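Local coordinates for protein LRIM1 (Anopheles gambiae, PDB 3O53) that probably regulates complement-like immunity in the mosquito through its heterodimer with APL1C; this chain is its leucine-rich repeat domain, at residues A[184-194]-A[208-218]. Sequence-based numbering, arbitrary orientation.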
# COMPACT_ATOMS: atom_id res chain seq x y z
N VAL A 184 -4.29 -14.93 -1.24
CA VAL A 184 -2.90 -14.52 -1.33
C VAL A 184 -2.08 -15.74 -1.71
O VAL A 184 -2.34 -16.84 -1.24
CB VAL A 184 -2.38 -13.94 0.01
CG1 VAL A 184 -0.89 -13.62 -0.08
CG2 VAL A 184 -3.16 -12.70 0.42
N LYS A 185 -1.08 -15.56 -2.56
CA LYS A 185 -0.16 -16.63 -2.87
C LYS A 185 1.20 -16.04 -3.18
O LYS A 185 1.35 -14.82 -3.17
CB LYS A 185 -0.68 -17.46 -4.05
CG LYS A 185 -0.65 -16.73 -5.38
CD LYS A 185 -1.13 -17.65 -6.50
CE LYS A 185 -0.88 -17.04 -7.88
NZ LYS A 185 -1.26 -17.96 -8.99
N GLY A 186 2.18 -16.90 -3.44
CA GLY A 186 3.51 -16.45 -3.80
C GLY A 186 4.49 -16.65 -2.66
O GLY A 186 4.18 -16.38 -1.50
N GLN A 187 5.68 -17.14 -2.99
CA GLN A 187 6.74 -17.30 -2.01
C GLN A 187 7.86 -16.35 -2.37
O GLN A 187 8.55 -16.55 -3.36
CB GLN A 187 7.28 -18.73 -2.00
CG GLN A 187 6.22 -19.79 -1.81
CD GLN A 187 5.59 -19.75 -0.43
OE1 GLN A 187 6.13 -19.13 0.49
NE2 GLN A 187 4.46 -20.41 -0.28
N VAL A 188 8.03 -15.30 -1.59
CA VAL A 188 9.15 -14.39 -1.80
C VAL A 188 9.83 -14.14 -0.47
O VAL A 188 9.18 -13.97 0.56
CB VAL A 188 8.68 -13.06 -2.41
CG1 VAL A 188 9.85 -12.11 -2.61
CG2 VAL A 188 7.96 -13.32 -3.73
N VAL A 189 11.16 -14.15 -0.48
CA VAL A 189 11.90 -13.78 0.70
C VAL A 189 12.07 -12.26 0.71
O VAL A 189 12.93 -11.72 0.01
CB VAL A 189 13.27 -14.48 0.76
CG1 VAL A 189 14.04 -14.06 2.01
CG2 VAL A 189 13.08 -16.00 0.74
N PHE A 190 11.23 -11.58 1.48
CA PHE A 190 11.34 -10.14 1.66
C PHE A 190 12.31 -9.87 2.80
O PHE A 190 11.91 -9.75 3.96
CB PHE A 190 9.96 -9.52 1.96
CG PHE A 190 9.01 -9.57 0.79
CD1 PHE A 190 9.19 -8.73 -0.31
CD2 PHE A 190 7.94 -10.44 0.79
CE1 PHE A 190 8.32 -8.78 -1.39
CE2 PHE A 190 7.07 -10.49 -0.29
CZ PHE A 190 7.26 -9.65 -1.38
N ALA A 191 13.59 -9.77 2.45
CA ALA A 191 14.65 -9.70 3.45
C ALA A 191 14.48 -8.54 4.42
O ALA A 191 14.88 -8.63 5.58
CB ALA A 191 16.00 -9.61 2.75
N LYS A 192 13.87 -7.45 3.96
CA LYS A 192 13.78 -6.23 4.75
C LYS A 192 12.37 -5.90 5.24
O LYS A 192 12.17 -4.87 5.88
CB LYS A 192 14.30 -5.05 3.93
CG LYS A 192 15.78 -5.11 3.63
CD LYS A 192 16.33 -3.74 3.30
CE LYS A 192 17.85 -3.74 3.24
NZ LYS A 192 18.40 -2.36 3.25
N LEU A 193 11.39 -6.74 4.95
CA LEU A 193 10.01 -6.40 5.28
C LEU A 193 9.84 -6.24 6.79
O LEU A 193 10.11 -7.16 7.54
CB LEU A 193 9.06 -7.47 4.75
CG LEU A 193 7.56 -7.13 4.83
CD1 LEU A 193 7.27 -5.90 3.98
CD2 LEU A 193 6.70 -8.32 4.39
N LYS A 194 9.43 -5.05 7.21
CA LYS A 194 9.16 -4.80 8.63
C LYS A 194 7.69 -4.89 8.99
O LYS A 194 7.34 -5.38 10.06
CB LYS A 194 9.68 -3.42 9.01
CG LYS A 194 11.19 -3.36 9.20
CD LYS A 194 11.66 -1.96 9.53
CE LYS A 194 12.26 -1.27 8.31
NZ LYS A 194 13.55 -1.91 7.90
N PRO A 208 0.81 -20.90 3.28
CA PRO A 208 2.27 -21.00 3.24
C PRO A 208 2.94 -19.77 2.63
O PRO A 208 4.11 -19.51 2.89
CB PRO A 208 2.53 -22.22 2.35
CG PRO A 208 1.27 -23.01 2.43
CD PRO A 208 0.17 -22.01 2.55
N GLU A 209 2.19 -19.04 1.82
CA GLU A 209 2.66 -17.79 1.25
C GLU A 209 3.16 -16.83 2.34
O GLU A 209 4.00 -15.97 2.09
CB GLU A 209 1.54 -17.13 0.44
CG GLU A 209 0.30 -16.77 1.25
CD GLU A 209 -0.72 -17.91 1.35
OE1 GLU A 209 -0.43 -19.04 0.90
OE2 GLU A 209 -1.83 -17.66 1.88
N PHE A 210 2.64 -16.98 3.55
CA PHE A 210 2.98 -16.05 4.62
C PHE A 210 4.37 -16.30 5.21
O PHE A 210 4.84 -15.53 6.05
CB PHE A 210 1.87 -16.02 5.69
CG PHE A 210 0.69 -15.18 5.28
CD1 PHE A 210 0.68 -13.81 5.51
CD2 PHE A 210 -0.37 -15.75 4.60
CE1 PHE A 210 -0.40 -13.02 5.11
CE2 PHE A 210 -1.46 -14.98 4.19
CZ PHE A 210 -1.47 -13.60 4.44
N GLN A 211 5.05 -17.34 4.76
CA GLN A 211 6.46 -17.47 5.10
C GLN A 211 7.20 -16.29 4.45
O GLN A 211 8.27 -15.90 4.91
CB GLN A 211 7.04 -18.81 4.65
CG GLN A 211 8.34 -19.18 5.38
CD GLN A 211 8.19 -19.22 6.91
OE1 GLN A 211 7.10 -19.44 7.43
NE2 GLN A 211 9.29 -18.99 7.62
N SER A 212 6.61 -15.73 3.40
CA SER A 212 7.15 -14.51 2.78
C SER A 212 7.28 -13.39 3.81
O SER A 212 8.07 -12.47 3.62
CB SER A 212 6.25 -14.03 1.65
OG SER A 212 6.24 -14.95 0.57
N ALA A 213 6.51 -13.46 4.88
CA ALA A 213 6.56 -12.42 5.92
C ALA A 213 7.10 -12.94 7.25
O ALA A 213 6.86 -12.33 8.29
CB ALA A 213 5.16 -11.82 6.11
N ALA A 214 7.83 -14.05 7.22
CA ALA A 214 8.34 -14.67 8.45
C ALA A 214 9.16 -13.71 9.32
O ALA A 214 9.22 -13.88 10.53
CB ALA A 214 9.19 -15.90 8.12
N GLY A 215 9.77 -12.71 8.70
CA GLY A 215 10.71 -11.84 9.40
C GLY A 215 10.16 -10.51 9.88
O GLY A 215 10.90 -9.69 10.41
N VAL A 216 8.86 -10.28 9.72
CA VAL A 216 8.28 -8.98 10.04
C VAL A 216 8.27 -8.69 11.54
O VAL A 216 8.31 -9.60 12.36
CB VAL A 216 6.82 -8.84 9.54
CG1 VAL A 216 6.79 -8.87 8.02
CG2 VAL A 216 5.96 -9.95 10.13
N THR A 217 8.20 -7.40 11.86
CA THR A 217 8.02 -6.92 13.22
C THR A 217 6.54 -6.76 13.52
O THR A 217 6.09 -6.98 14.64
CB THR A 217 8.71 -5.56 13.39
OG1 THR A 217 10.11 -5.71 13.11
CG2 THR A 217 8.53 -5.02 14.80
N TRP A 218 5.77 -6.37 12.51
CA TRP A 218 4.37 -5.99 12.71
C TRP A 218 3.56 -6.65 11.60
O TRP A 218 3.89 -6.49 10.43
CB TRP A 218 4.28 -4.46 12.61
CG TRP A 218 2.99 -3.80 13.05
CD1 TRP A 218 2.80 -3.05 14.18
CD2 TRP A 218 1.75 -3.75 12.32
NE1 TRP A 218 1.50 -2.57 14.21
CE2 TRP A 218 0.85 -2.98 13.09
CE3 TRP A 218 1.32 -4.29 11.10
CZ2 TRP A 218 -0.47 -2.74 12.68
CZ3 TRP A 218 0.01 -4.05 10.69
CH2 TRP A 218 -0.87 -3.28 11.48
O HOH W 1 -4.47 -16.82 1.30
O HOH W 2 9.95 -11.75 5.84
O HOH W 3 11.18 -6.97 10.85
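Val184 opens the contact by laying its CG1 methyl against Glu209 CG, 3.6 Å away, where strand 183-185 of the leucine-rich repeat solenoid meets the 3-10 segment 208-212. With CG1 anti to the backbone N (chi1 176°), the methyl is carried onto that carbon. The Glu209 chain bends at chi2 and brings its carboxylate beside the Val184 backbone; water 1 sits between OE2 and Val184 N, accepting from the latter, while OE2 also takes the backbone N-H of Gly207. Val184 CB meets the Phe210 ring obliquely.

The chain then passes through Lys185 and Gly186, with Lys185 CA and Gly186 O lying against Glu209 CB, and Gln187 drapes its bent side chain over the backbone at Pro208. Val188 N makes the straightest bond here, running 2.8 Å to Ser212 OG with an angle of 175° at the hydrogen. It ties the extended chain to Ser212 of the 3-10 segment. Phe190, centre of an inverse gamma turn, offers its ring edge to Ser212 O, in plane and 3.5 Å from CD2; one face of the same ring carries Val188 CG1 over its centre. Water 2 links Ser212 O to Gly215 N.

Leu193 closes the type I turn that starts at Phe190, and the end of its side chain comes in against Val216. The two side chains lie alongside each other, pointing the same way, with Leu193 CD2 3.7 Å from Val216 CG1 and also touching Ala213 CB in the buried interior. Lys194 finishes the walk where the parallel strands 195-197 and 218-220 begin: its carbonyl O accepts from Trp218 N at 3.1 Å, nearly in line with the C=O, and from Thr217 N at 2.8 Å, tilted 21° from the carbonyl plane.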